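PDB 1YAC: YCAC GENE product from Escherichia coli, which probably acts as a hydrolase of unknown specificity, an octameric member of the isochorismatase-like family. Local coordinates for residues V135-S140 against L162-G167; V6-N11 against Q107-G112; C118-A123 against D153-A158; G112-V117 against S140-E145. One frame throughout, in Å; residues are numbered along the deposited sequence.

Contact 1: V135-S140 against L162-G167; sequences VVTDAS and LMTWFG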
loop_
_atom_site.group_PDB
_atom_site.type_symbol
_atom_site.label_atom_id
_atom_site.label_comp_id
_atom_site.label_asym_id
_atom_site.label_seq_id
_atom_site.Cartn_x
_atom_site.Cartn_y
_atom_site.Cartn_z
ATOM N N VAL A 135 5.292 20.892 15.606
ATOM C CA VAL A 135 5.240 20.758 14.151
ATOM C C VAL A 135 3.900 20.174 13.716
ATOM O O VAL A 135 3.457 19.167 14.276
ATOM C CB VAL A 135 6.383 19.830 13.664
ATOM C CG1 VAL A 135 6.271 19.558 12.169
ATOM C CG2 VAL A 135 7.731 20.461 14.006
ATOM N N VAL A 136 3.222 20.826 12.771
ATOM C CA VAL A 136 1.943 20.311 12.278
ATOM C C VAL A 136 2.307 19.431 11.078
ATOM O O VAL A 136 2.411 19.902 9.942
ATOM C CB VAL A 136 0.983 21.442 11.871
ATOM C CG1 VAL A 136 -0.414 20.896 11.729
ATOM C CG2 VAL A 136 0.987 22.547 12.914
ATOM N N THR A 137 2.452 18.138 11.340
ATOM C CA THR A 137 2.890 17.182 10.328
ATOM C C THR A 137 1.924 16.930 9.183
ATOM O O THR A 137 2.337 16.445 8.125
ATOM C CB THR A 137 3.278 15.835 10.969
ATOM O OG1 THR A 137 2.137 15.268 11.612
ATOM C CG2 THR A 137 4.385 16.032 11.999
ATOM N N ASP A 138 0.633 17.171 9.416
ATOM C CA ASP A 138 -0.335 16.974 8.346
ATOM C C ASP A 138 -0.633 18.241 7.532
ATOM O O ASP A 138 -1.423 18.197 6.587
ATOM C CB ASP A 138 -1.598 16.239 8.828
ATOM C CG ASP A 138 -2.420 17.031 9.821
ATOM O OD1 ASP A 138 -1.947 18.065 10.345
ATOM O OD2 ASP A 138 -3.562 16.596 10.090
ATOM N N ALA A 139 0.024 19.350 7.882
ATOM C CA ALA A 139 -0.102 20.606 7.140
ATOM C C ALA A 139 1.280 20.993 6.561
ATOM O O ALA A 139 1.501 22.136 6.148
ATOM C CB ALA A 139 -0.651 21.724 8.025
ATOM N N SER A 140 2.215 20.046 6.599
ATOM C CA SER A 140 3.566 20.221 6.063
ATOM C C SER A 140 3.701 19.137 5.003
ATOM O O SER A 140 3.216 18.028 5.204
ATOM C CB SER A 140 4.611 20.017 7.158
ATOM O OG SER A 140 4.452 20.995 8.181
ATOM N N LEU A 162 5.541 16.471 17.683
ATOM C CA LEU A 162 4.862 16.241 16.417
ATOM C C LEU A 162 3.373 16.195 16.680
ATOM O O LEU A 162 2.909 15.404 17.495
ATOM C CB LEU A 162 5.331 14.921 15.783
ATOM C CG LEU A 162 6.838 14.757 15.551
ATOM C CD1 LEU A 162 7.056 13.482 14.771
ATOM C CD2 LEU A 162 7.436 15.951 14.811
ATOM N N MET A 163 2.641 17.084 16.022
ATOM C CA MET A 163 1.202 17.164 16.182
ATOM C C MET A 163 0.508 17.292 14.819
ATOM O O MET A 163 1.158 17.409 13.768
ATOM C CB MET A 163 0.845 18.354 17.099
ATOM C CG MET A 163 1.072 18.065 18.617
ATOM S SD MET A 163 0.561 19.426 19.628
ATOM C CE MET A 163 -1.144 19.101 19.822
ATOM N N THR A 164 -0.813 17.185 14.831
ATOM C CA THR A 164 -1.594 17.317 13.607
ATOM C C THR A 164 -2.640 18.399 13.874
ATOM O O THR A 164 -2.966 18.657 15.036
ATOM C CB THR A 164 -2.156 15.943 13.144
ATOM O OG1 THR A 164 -2.623 15.195 14.271
ATOM C CG2 THR A 164 -1.025 15.138 12.478
ATOM N N TRP A 165 -3.168 19.027 12.826
ATOM C CA TRP A 165 -4.072 20.153 13.029
ATOM C C TRP A 165 -5.254 19.977 13.963
ATOM O O TRP A 165 -5.523 20.861 14.770
ATOM C CB TRP A 165 -4.476 20.834 11.697
ATOM C CG TRP A 165 -5.604 20.189 10.958
ATOM C CD1 TRP A 165 -5.510 19.361 9.874
ATOM C CD2 TRP A 165 -7.000 20.304 11.261
ATOM N NE1 TRP A 165 -6.766 18.949 9.489
ATOM C CE2 TRP A 165 -7.698 19.511 10.325
ATOM C CE3 TRP A 165 -7.731 20.999 12.239
ATOM C CZ2 TRP A 165 -9.092 19.392 10.337
ATOM C CZ3 TRP A 165 -9.112 20.881 12.253
ATOM C CH2 TRP A 165 -9.781 20.083 11.308
ATOM N N PHE A 166 -5.953 18.849 13.878
ATOM C CA PHE A 166 -7.111 18.636 14.745
ATOM C C PHE A 166 -6.643 18.570 16.203
ATOM O O PHE A 166 -7.257 19.183 17.087
ATOM C CB PHE A 166 -7.870 17.369 14.338
ATOM C CG PHE A 166 -9.054 17.057 15.218
ATOM C CD1 PHE A 166 -10.282 17.684 15.009
ATOM C CD2 PHE A 166 -8.951 16.100 16.227
ATOM C CE1 PHE A 166 -11.390 17.356 15.788
ATOM C CE2 PHE A 166 -10.052 15.769 17.009
ATOM C CZ PHE A 166 -11.273 16.400 16.785
ATOM N N GLY A 167 -5.525 17.875 16.429
ATOM C CA GLY A 167 -4.959 17.788 17.765
ATOM C C GLY A 167 -4.567 19.171 18.278
ATOM O O GLY A 167 -4.810 19.506 19.446
HETATM O O HOH W 1 -5.683 16.674 11.918
#
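This is a buried strand-to-strand contact at one margin of the parallel sheet, where Val-135 and Val-136 of strand 132-136 pair with Leu-162 and Met-163 of strand 161-163 and the two strands then diverge. The parallel register rests on two backbone hydrogen bonds: Met-163 N to Val-135 O (2.8 Å) and Thr-137 N to Met-163 O (2.8 Å). On one sheet face Val-135 CB lies against Leu-162 CD2 (4.2 Å); on the other, Val-136 CG1 reaches Trp-165 CB (4.1 Å).

Beyond the last bridge, Val-136 to Ala-139 forms a type I turn. Two donors grip Val-136 O from opposite faces of its plane, Ala-139 N and Ser-140 OG. The turn presents Asp-138, whose CG stands between its backbone N and carbonyl carbon (chi1 66°); this rotation carries the carboxylate across Thr-164 to the start of helix 165-173. There OD1 accepts Trp-165 N on its syn side (2.9 Å, N-H...O 162°), while a water donates to OD2 and accepts from Phe-166 N. One carboxylate thus serves, directly or through water, two amides of the first helical turn, and its negative charge is likely to be stabilised there. OD2 also lies 3.4 Å from Trp-165 CD1, with carboxylate and indole planes 24° apart. The indole NE1 is bonded to Asn-39, and the Thr-137 hydroxyl to Ser-150 of a neighbouring subunit. Adjacent parallel strands joined through helix 145-158 are the hallmark of a beta-alpha-beta crossover, here the last one in the sheet of the three-layer alpha-beta-alpha sandwich.

Contact 2: V6-N11 against Q107-G112; sequences VRLDKN and QLIIAG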
loop_
_atom_site.group_PDB
_atom_site.type_symbol
_atom_site.label_atom_id
_atom_site.label_comp_id
_atom_site.label_asym_id
_atom_site.label_seq_id
_atom_site.Cartn_x
_atom_site.Cartn_y
_atom_site.Cartn_z
ATOM N N VAL A 6 3.993 19.528 28.128
ATOM C CA VAL A 6 4.148 20.888 27.604
ATOM C C VAL A 6 3.078 21.042 26.515
ATOM O O VAL A 6 3.300 20.727 25.339
ATOM C CB VAL A 6 5.586 21.107 27.028
ATOM C CG1 VAL A 6 5.762 22.537 26.487
ATOM C CG2 VAL A 6 6.618 20.815 28.101
ATOM N N ARG A 7 1.892 21.468 26.941
ATOM C CA ARG A 7 0.761 21.626 26.038
ATOM C C ARG A 7 0.522 23.036 25.527
ATOM O O ARG A 7 0.824 24.021 26.208
ATOM C CB ARG A 7 -0.507 21.071 26.678
ATOM C CG ARG A 7 -0.915 21.683 28.005
ATOM C CD ARG A 7 -2.327 21.192 28.337
ATOM N NE ARG A 7 -2.775 21.515 29.689
ATOM C CZ ARG A 7 -3.967 21.180 30.174
ATOM N NH1 ARG A 7 -4.834 20.510 29.426
ATOM N NH2 ARG A 7 -4.304 21.525 31.407
ATOM N N LEU A 8 -0.010 23.117 24.310
ATOM C CA LEU A 8 -0.308 24.387 23.665
ATOM C C LEU A 8 -1.223 25.236 24.522
ATOM O O LEU A 8 -2.187 24.747 25.110
ATOM C CB LEU A 8 -0.940 24.160 22.297
ATOM C CG LEU A 8 0.015 23.641 21.221
ATOM C CD1 LEU A 8 -0.790 23.224 19.968
ATOM C CD2 LEU A 8 1.049 24.718 20.881
ATOM N N ASP A 9 -0.874 26.513 24.584
ATOM C CA ASP A 9 -1.575 27.513 25.365
ATOM C C ASP A 9 -1.942 28.598 24.361
ATOM O O ASP A 9 -1.068 29.274 23.824
ATOM C CB ASP A 9 -0.608 28.033 26.428
ATOM C CG ASP A 9 -1.214 29.094 27.330
ATOM O OD1 ASP A 9 -2.266 29.693 26.999
ATOM O OD2 ASP A 9 -0.594 29.345 28.387
ATOM N N LYS A 10 -3.242 28.794 24.145
ATOM C CA LYS A 10 -3.699 29.776 23.152
ATOM C C LYS A 10 -3.222 31.208 23.418
ATOM O O LYS A 10 -3.349 32.053 22.553
ATOM C CB LYS A 10 -5.207 29.754 22.983
ATOM C CG LYS A 10 -6.000 30.156 24.209
ATOM C CD LYS A 10 -7.469 30.318 23.863
ATOM C CE LYS A 10 -8.253 30.809 25.081
ATOM N NZ LYS A 10 -9.636 31.269 24.717
ATOM N N ASN A 11 -2.685 31.463 24.611
ATOM C CA ASN A 11 -2.165 32.767 24.944
ATOM C C ASN A 11 -0.647 32.846 24.881
ATOM O O ASN A 11 -0.079 33.903 25.049
ATOM C CB ASN A 11 -2.631 33.152 26.353
ATOM C CG ASN A 11 -4.127 33.393 26.520
ATOM O OD1 ASN A 11 -4.949 32.523 26.454
ATOM N ND2 ASN A 11 -4.478 34.638 26.697
ATOM N N GLN A 107 5.707 29.367 22.567
ATOM C CA GLN A 107 5.400 28.197 21.752
ATOM C C GLN A 107 5.235 28.581 20.296
ATOM O O GLN A 107 4.573 29.570 19.983
ATOM C CB GLN A 107 4.118 27.545 22.258
ATOM C CG GLN A 107 4.163 27.185 23.740
ATOM C CD GLN A 107 2.841 26.659 24.240
ATOM O OE1 GLN A 107 1.778 26.947 23.676
ATOM N NE2 GLN A 107 2.889 25.894 25.313
ATOM N N LEU A 108 5.811 27.781 19.408
ATOM C CA LEU A 108 5.714 28.041 17.978
ATOM C C LEU A 108 5.100 26.833 17.302
ATOM O O LEU A 108 5.598 25.713 17.454
ATOM C CB LEU A 108 7.094 28.286 17.366
ATOM C CG LEU A 108 7.947 29.380 18.003
ATOM C CD1 LEU A 108 9.275 29.528 17.229
ATOM C CD2 LEU A 108 7.159 30.687 18.001
ATOM N N ILE A 109 4.016 27.071 16.575
ATOM C CA ILE A 109 3.311 26.029 15.823
ATOM C C ILE A 109 3.810 26.246 14.399
ATOM O O ILE A 109 3.536 27.291 13.790
ATOM C CB ILE A 109 1.789 26.247 15.908
ATOM C CG1 ILE A 109 1.331 26.113 17.360
ATOM C CG2 ILE A 109 1.057 25.259 15.000
ATOM C CD1 ILE A 109 -0.067 26.625 17.609
ATOM N N ILE A 110 4.539 25.273 13.863
ATOM C CA ILE A 110 5.126 25.432 12.539
ATOM C C ILE A 110 4.646 24.427 11.498
ATOM O O ILE A 110 4.508 23.239 11.790
ATOM C CB ILE A 110 6.664 25.313 12.631
ATOM C CG1 ILE A 110 7.198 26.173 13.779
ATOM C CG2 ILE A 110 7.310 25.762 11.318
ATOM C CD1 ILE A 110 8.726 26.080 13.980
ATOM N N ALA A 111 4.430 24.914 10.275
ATOM C CA ALA A 111 4.008 24.068 9.155
ATOM C C ALA A 111 4.533 24.726 7.889
ATOM O O ALA A 111 4.760 25.938 7.874
ATOM C CB ALA A 111 2.496 23.948 9.109
ATOM N N GLY A 112 4.701 23.953 6.819
ATOM C CA GLY A 112 5.224 24.522 5.587
ATOM C C GLY A 112 5.707 23.479 4.596
ATOM O O GLY A 112 5.421 22.292 4.757
#
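The carboxamide of Gln-107 is the flat group that meets residues 6-11, and its two polar atoms make both hydrogen bonds. Asp-9 N approaches OE1 in the carbonyl plane, on a lone pair (2.8 Å, N-H...O 155°). NE2 donates to Arg-7 O at 2.9 Å, the acceptor being tilted 16° from the amide plane; seen from that carbonyl, the donor stands well above the peptide plane rather than on a lone pair. Leu-8 CD2 lies off to one side of the amide plane, 3.6 Å from OE1, and Leu-8 CA comes within 3.3 Å of the same oxygen. The amide therefore spans Leu-8, with one bond before it and one after. The Gln-107 chain runs extended beyond CG, which carries the amide out beyond the start of strand 107-112 to the loop. That strand is an inner one of the parallel sheet, between 13-18 and 132-136, whereas residues 6-11 are the loop leading into strand 13-18. With a leucine in place of Gln-107, Arg-7 O and Asp-9 N would probably both lose their partner and the loop would be freer to shift. Apolar packing adds to the polar grip: Leu-8 CD2 rests on Ile-109 CG1 (3.8 Å). Further along, Asp-9 OD1 accepts Asn-11 N (3.0 Å) in an Asx turn. The Arg-7 side chain starts away from the strand; its NH1 salt-bridges Asp-92 of a neighbouring subunit.

Contact 3: C118-A123 against D153-A158; sequences CVAFPA and DRMSQA. Unlike the reference sequence in segment 153-158: Met-155 (reference Leu).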
loop_
_atom_site.group_PDB
_atom_site.type_symbol
_atom_site.label_atom_id
_atom_site.label_comp_id
_atom_site.label_asym_id
_atom_site.label_seq_id
_atom_site.Cartn_x
_atom_site.Cartn_y
_atom_site.Cartn_z
ATOM N N CYS A 118 12.091 23.602 4.821
ATOM C CA CYS A 118 11.442 24.806 5.316
ATOM C C CYS A 118 10.783 24.693 6.674
ATOM O O CYS A 118 10.559 25.710 7.327
ATOM C CB CYS A 118 10.518 25.401 4.269
ATOM S SG CYS A 118 11.459 25.812 2.803
ATOM N N VAL A 119 10.450 23.474 7.095
ATOM C CA VAL A 119 9.876 23.279 8.416
ATOM C C VAL A 119 10.977 22.872 9.393
ATOM O O VAL A 119 11.214 23.551 10.391
ATOM C CB VAL A 119 8.763 22.213 8.428
ATOM C CG1 VAL A 119 8.300 21.937 9.872
ATOM C CG2 VAL A 119 7.586 22.707 7.601
ATOM N N ALA A 120 11.685 21.793 9.077
ATOM C CA ALA A 120 12.746 21.293 9.957
ATOM C C ALA A 120 13.858 22.279 10.303
ATOM O O ALA A 120 14.229 22.398 11.477
ATOM C CB ALA A 120 13.353 20.003 9.386
ATOM N N PHE A 121 14.388 22.996 9.311
ATOM C CA PHE A 121 15.497 23.918 9.594
ATOM C C PHE A 121 15.105 24.968 10.650
ATOM O O PHE A 121 15.770 25.079 11.699
ATOM C CB PHE A 121 16.050 24.562 8.311
ATOM C CG PHE A 121 16.706 23.584 7.348
ATOM C CD1 PHE A 121 16.743 22.211 7.612
ATOM C CD2 PHE A 121 17.269 24.044 6.160
ATOM C CE1 PHE A 121 17.332 21.303 6.698
ATOM C CE2 PHE A 121 17.859 23.145 5.243
ATOM C CZ PHE A 121 17.886 21.773 5.517
ATOM N N PRO A 122 14.019 25.736 10.406
ATOM C CA PRO A 122 13.669 26.719 11.434
ATOM C C PRO A 122 13.192 26.065 12.737
ATOM O O PRO A 122 13.383 26.631 13.822
ATOM C CB PRO A 122 12.601 27.573 10.746
ATOM C CG PRO A 122 12.016 26.659 9.726
ATOM C CD PRO A 122 13.207 25.938 9.193
ATOM N N ALA A 123 12.580 24.878 12.650
ATOM C CA ALA A 123 12.150 24.191 13.879
ATOM C C ALA A 123 13.382 23.896 14.751
ATOM O O ALA A 123 13.375 24.155 15.951
ATOM C CB ALA A 123 11.399 22.885 13.559
ATOM N N ASP A 153 11.968 12.115 12.362
ATOM C CA ASP A 153 12.974 11.577 13.263
ATOM C C ASP A 153 13.917 12.680 13.733
ATOM O O ASP A 153 14.166 12.844 14.938
ATOM C CB ASP A 153 13.775 10.473 12.569
ATOM C CG ASP A 153 14.739 9.778 13.527
ATOM O OD1 ASP A 153 15.870 10.269 13.697
ATOM O OD2 ASP A 153 14.355 8.757 14.132
ATOM N N ARG A 154 14.393 13.473 12.782
ATOM C CA ARG A 154 15.321 14.560 13.085
ATOM C C ARG A 154 14.714 15.618 14.018
ATOM O O ARG A 154 15.359 16.052 14.975
ATOM C CB ARG A 154 15.829 15.206 11.792
ATOM C CG ARG A 154 17.103 16.033 12.001
ATOM C CD ARG A 154 17.578 16.700 10.721
ATOM N NE ARG A 154 18.888 17.315 10.927
ATOM C CZ ARG A 154 19.393 18.280 10.169
ATOM N NH1 ARG A 154 18.701 18.752 9.139
ATOM N NH2 ARG A 154 20.588 18.781 10.450
ATOM N N MET A 155 13.467 16.008 13.764
ATOM C CA MET A 155 12.811 17.010 14.599
ATOM C C MET A 155 12.471 16.472 15.992
ATOM O O MET A 155 12.706 17.141 17.005
ATOM C CB MET A 155 11.569 17.567 13.894
ATOM C CG MET A 155 11.913 18.324 12.615
ATOM S SD MET A 155 10.496 19.039 11.788
ATOM C CE MET A 155 9.645 17.595 11.148
ATOM N N SER A 156 11.977 15.241 16.047
ATOM C CA SER A 156 11.629 14.607 17.315
ATOM C C SER A 156 12.878 14.440 18.198
ATOM O O SER A 156 12.840 14.710 19.398
ATOM C CB SER A 156 10.983 13.242 17.055
ATOM O OG SER A 156 10.522 12.668 18.264
ATOM N N GLN A 157 13.973 14.021 17.564
ATOM C CA GLN A 157 15.281 13.801 18.186
ATOM C C GLN A 157 15.717 15.100 18.892
ATOM O O GLN A 157 16.241 15.072 20.011
ATOM C CB GLN A 157 16.272 13.388 17.064
ATOM C CG GLN A 157 17.744 13.109 17.429
ATOM C CD GLN A 157 18.596 12.610 16.215
ATOM O OE1 GLN A 157 18.797 13.335 15.227
ATOM N NE2 GLN A 157 19.122 11.383 16.318
ATOM N N ALA A 158 15.416 16.236 18.267
ATOM C CA ALA A 158 15.779 17.544 18.809
ATOM C C ALA A 158 14.834 18.047 19.892
ATOM O O ALA A 158 15.122 19.041 20.548
ATOM C CB ALA A 158 15.862 18.562 17.692
#
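Two neighbouring helices on one side of the alpha-beta-alpha sandwich meet here, Ala-120 of helix 115-128 facing Met-155 of helix 145-158. Their axes approach to 10.1 Å and run nearly parallel, with a crossing angle of 18°, as expected for successive helices of a parallel alpha/beta sheet that return along the same face. No hydrogen bond joins the two segments; the contact is one of van der Waals packing. Met-155, which replaces the leucine of the reference sequence, carries most of the apolar touches: its SD lies 3.7 Å from Ala-120 CA. Val-119 CG1 stands 4.1 Å from Met-155 SD, and Ala-123 CB is near the same sulfur. The torsions chi1 (-64°) and an extended chi2 carry SD to helix 115-128, and the bend at chi3 sets only the direction of CE. The small alanines allow the thioether to lie close against the helix backbone.

A second, lighter touch lies away from the sheet. Phe-121 CE1 is 3.8 Å from Arg-154 NH1, near the plane of the guanidinium at its edge, and ring and guanidinium planes stand 89° apart, which is no stack. The arginine's polar end is engaged elsewhere, with Gln-161 and Glu-171 of a neighbouring subunit. On the inner side Val-119 and Met-155 both pack on Val-135 and Ala-123 packs on Val-133, so the helix pair lies over strand 132-136, which connects the two helices in the chain.

Contact 4: G112-V117 against S140-E145; sequences GVVTEV and SGTFNE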
loop_
_atom_site.group_PDB
_atom_site.type_symbol
_atom_site.label_atom_id
_atom_site.label_comp_id
_atom_site.label_asym_id
_atom_site.label_seq_id
_atom_site.Cartn_x
_atom_site.Cartn_y
_atom_site.Cartn_z
ATOM N N GLY A 112 4.701 23.953 6.819
ATOM C CA GLY A 112 5.224 24.522 5.587
ATOM C C GLY A 112 5.707 23.479 4.596
ATOM O O GLY A 112 5.421 22.292 4.757
ATOM N N VAL A 113 6.400 23.918 3.546
ATOM C CA VAL A 113 6.905 22.987 2.544
ATOM C C VAL A 113 8.281 23.414 2.039
ATOM O O VAL A 113 8.563 24.611 1.952
ATOM C CB VAL A 113 5.878 22.710 1.358
ATOM C CG1 VAL A 113 4.599 23.512 1.488
ATOM C CG2 VAL A 113 6.517 22.873 -0.021
ATOM N N VAL A 114 9.221 22.481 1.890
ATOM C CA VAL A 114 9.089 21.046 2.166
ATOM C C VAL A 114 9.409 20.767 3.634
ATOM O O VAL A 114 10.220 21.448 4.256
ATOM C CB VAL A 114 9.943 20.148 1.226
ATOM C CG1 VAL A 114 9.471 20.316 -0.219
ATOM C CG2 VAL A 114 11.426 20.442 1.357
ATOM N N THR A 115 8.757 19.747 4.170
ATOM C CA THR A 115 8.923 19.339 5.586
ATOM C C THR A 115 10.345 19.285 6.130
ATOM O O THR A 115 10.643 19.908 7.143
ATOM C CB THR A 115 8.213 17.972 5.868
ATOM O OG1 THR A 115 6.974 17.935 5.200
ATOM C CG2 THR A 115 7.934 17.783 7.309
ATOM N N GLU A 116 11.240 18.638 5.377
ATOM C CA GLU A 116 12.625 18.435 5.829
ATOM C C GLU A 116 13.561 19.652 5.670
ATOM O O GLU A 116 14.711 19.607 6.107
ATOM C CB GLU A 116 13.239 17.213 5.154
ATOM C CG GLU A 116 13.664 17.418 3.675
ATOM C CD GLU A 116 12.537 17.220 2.663
ATOM O OE1 GLU A 116 11.353 17.379 3.022
ATOM O OE2 GLU A 116 12.849 16.910 1.493
ATOM N N VAL A 117 13.060 20.716 5.032
ATOM C CA VAL A 117 13.858 21.917 4.838
ATOM C C VAL A 117 13.182 23.154 5.428
ATOM O O VAL A 117 13.586 23.647 6.477
ATOM C CB VAL A 117 14.158 22.173 3.340
ATOM C CG1 VAL A 117 14.826 23.544 3.155
ATOM C CG2 VAL A 117 15.070 21.079 2.804
ATOM N N SER A 140 2.215 20.046 6.599
ATOM C CA SER A 140 3.566 20.221 6.063
ATOM C C SER A 140 3.701 19.137 5.003
ATOM O O SER A 140 3.216 18.028 5.204
ATOM C CB SER A 140 4.611 20.017 7.158
ATOM O OG SER A 140 4.452 20.995 8.181
ATOM N N GLY A 141 4.312 19.457 3.867
ATOM C CA GLY A 141 4.407 18.467 2.806
ATOM C C GLY A 141 5.783 18.304 2.209
ATOM O O GLY A 141 6.613 19.223 2.260
ATOM N N THR A 142 6.036 17.140 1.624
ATOM C CA THR A 142 7.336 16.881 1.036
ATOM C C THR A 142 7.231 15.873 -0.101
ATOM O O THR A 142 6.121 15.473 -0.489
ATOM C CB THR A 142 8.349 16.423 2.125
ATOM O OG1 THR A 142 9.636 16.193 1.535
ATOM C CG2 THR A 142 7.849 15.161 2.837
ATOM N N PHE A 143 8.386 15.476 -0.634
ATOM C CA PHE A 143 8.465 14.551 -1.761
ATOM C C PHE A 143 7.820 13.176 -1.560
ATOM O O PHE A 143 7.007 12.745 -2.375
ATOM C CB PHE A 143 9.934 14.349 -2.178
ATOM C CG PHE A 143 10.671 15.629 -2.456
ATOM C CD1 PHE A 143 10.575 16.256 -3.703
ATOM C CD2 PHE A 143 11.441 16.233 -1.459
ATOM C CE1 PHE A 143 11.226 17.468 -3.950
ATOM C CE2 PHE A 143 12.097 17.448 -1.692
ATOM C CZ PHE A 143 11.989 18.066 -2.936
ATOM N N ASN A 144 8.144 12.511 -0.453
ATOM C CA ASN A 144 7.650 11.166 -0.218
ATOM C C ASN A 144 7.768 10.810 1.261
ATOM O O ASN A 144 8.203 11.634 2.062
ATOM C CB ASN A 144 8.438 10.165 -1.093
ATOM C CG ASN A 144 9.949 10.276 -0.903
ATOM O OD1 ASN A 144 10.456 10.016 0.182
ATOM N ND2 ASN A 144 10.670 10.685 -1.961
ATOM N N GLU A 145 7.368 9.586 1.614
ATOM C CA GLU A 145 7.397 9.133 3.002
ATOM C C GLU A 145 8.782 9.049 3.610
ATOM O O GLU A 145 8.938 9.249 4.820
ATOM C CB GLU A 145 6.607 7.829 3.181
ATOM C CG GLU A 145 5.096 8.060 3.030
ATOM C CD GLU A 145 4.247 6.807 3.247
ATOM O OE1 GLU A 145 4.764 5.800 3.783
ATOM O OE2 GLU A 145 3.048 6.829 2.883
HETATM O O HOH W 2 5.179 15.928 5.034
#
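Backbone hydrogen bonds come first: Gly-141 N donates to Gly-112 O (3.2 Å), and Thr-115 N to Gly-141 O (2.9 Å), the latter donor standing 49° out of the carbonyl plane. Two CA-H...O contacts run beside them, from Ser-140 CA to Gly-112 O and from Val-114 CA to Gly-141 O, both 3.1 Å. Gly-112 has backbone angles at which a CB would jam against the preceding carbonyl oxygen. The peptide before Val-114 is cis; non-proline cis peptides at this place are known in isochorismatase-like hydrolases, where they lie near the active site.

Among side-chain bonds, Gly-112 N donates to Ser-140 OG (3.3 Å), a hydroxyl whose own proton goes to Val-136 O. Thr-142 OG1 donates to Glu-116 OE1 (2.6 Å), meeting it on the syn side, 20° out of the carboxylate plane; the same hydroxyl is also hydrogen-bonded to Thr-147. A bend at chi2 (-85°) folds the glutamate back toward Thr-142. Water bridges Thr-115 OG1 and Ser-140 O.

At the ring of Phe-143, Glu-116 OE2 lies at the edge, in plane, 3.3 Å from CE2; Val-114 CG1 makes an apolar touch with Phe-143 CE2 (4.2 Å). Replacing Glu-116 by an alanine is likely to leave the Thr-142 hydroxyl without this acceptor and open a gap beside the phenylalanine edge.

The junction links the turn from strand 107-112 into helix 115-128 with the loop between strand 132-136 and helix 145-158; Phe-143 meets Phe-166 of a neighbouring subunit edge-to-face.

All four contacts are largely buried, but their depth differs: contact 1 lies about 7 Å from the chain centre, centre to centre, and contact 3 about 14 Å. Contacts 1 and 2 reach neighbouring strands of one sheet, 132-136 and 107-112, through backbone pairing in the first and a side-chain amide in the second. Contact 3 is mainly apolar packing between helices, with one arginine-ring touch and no hydrogen bond, whereas contact 4 is rich in them, as suits irregular backbone beyond the strand ends. Contacts 3 and 4 share helix 115-128, contacts 1 and 4 share Ser-140, and contacts 2 and 4 share Gly-112. Residues of every contact also meet neighbouring subunits of the octamer.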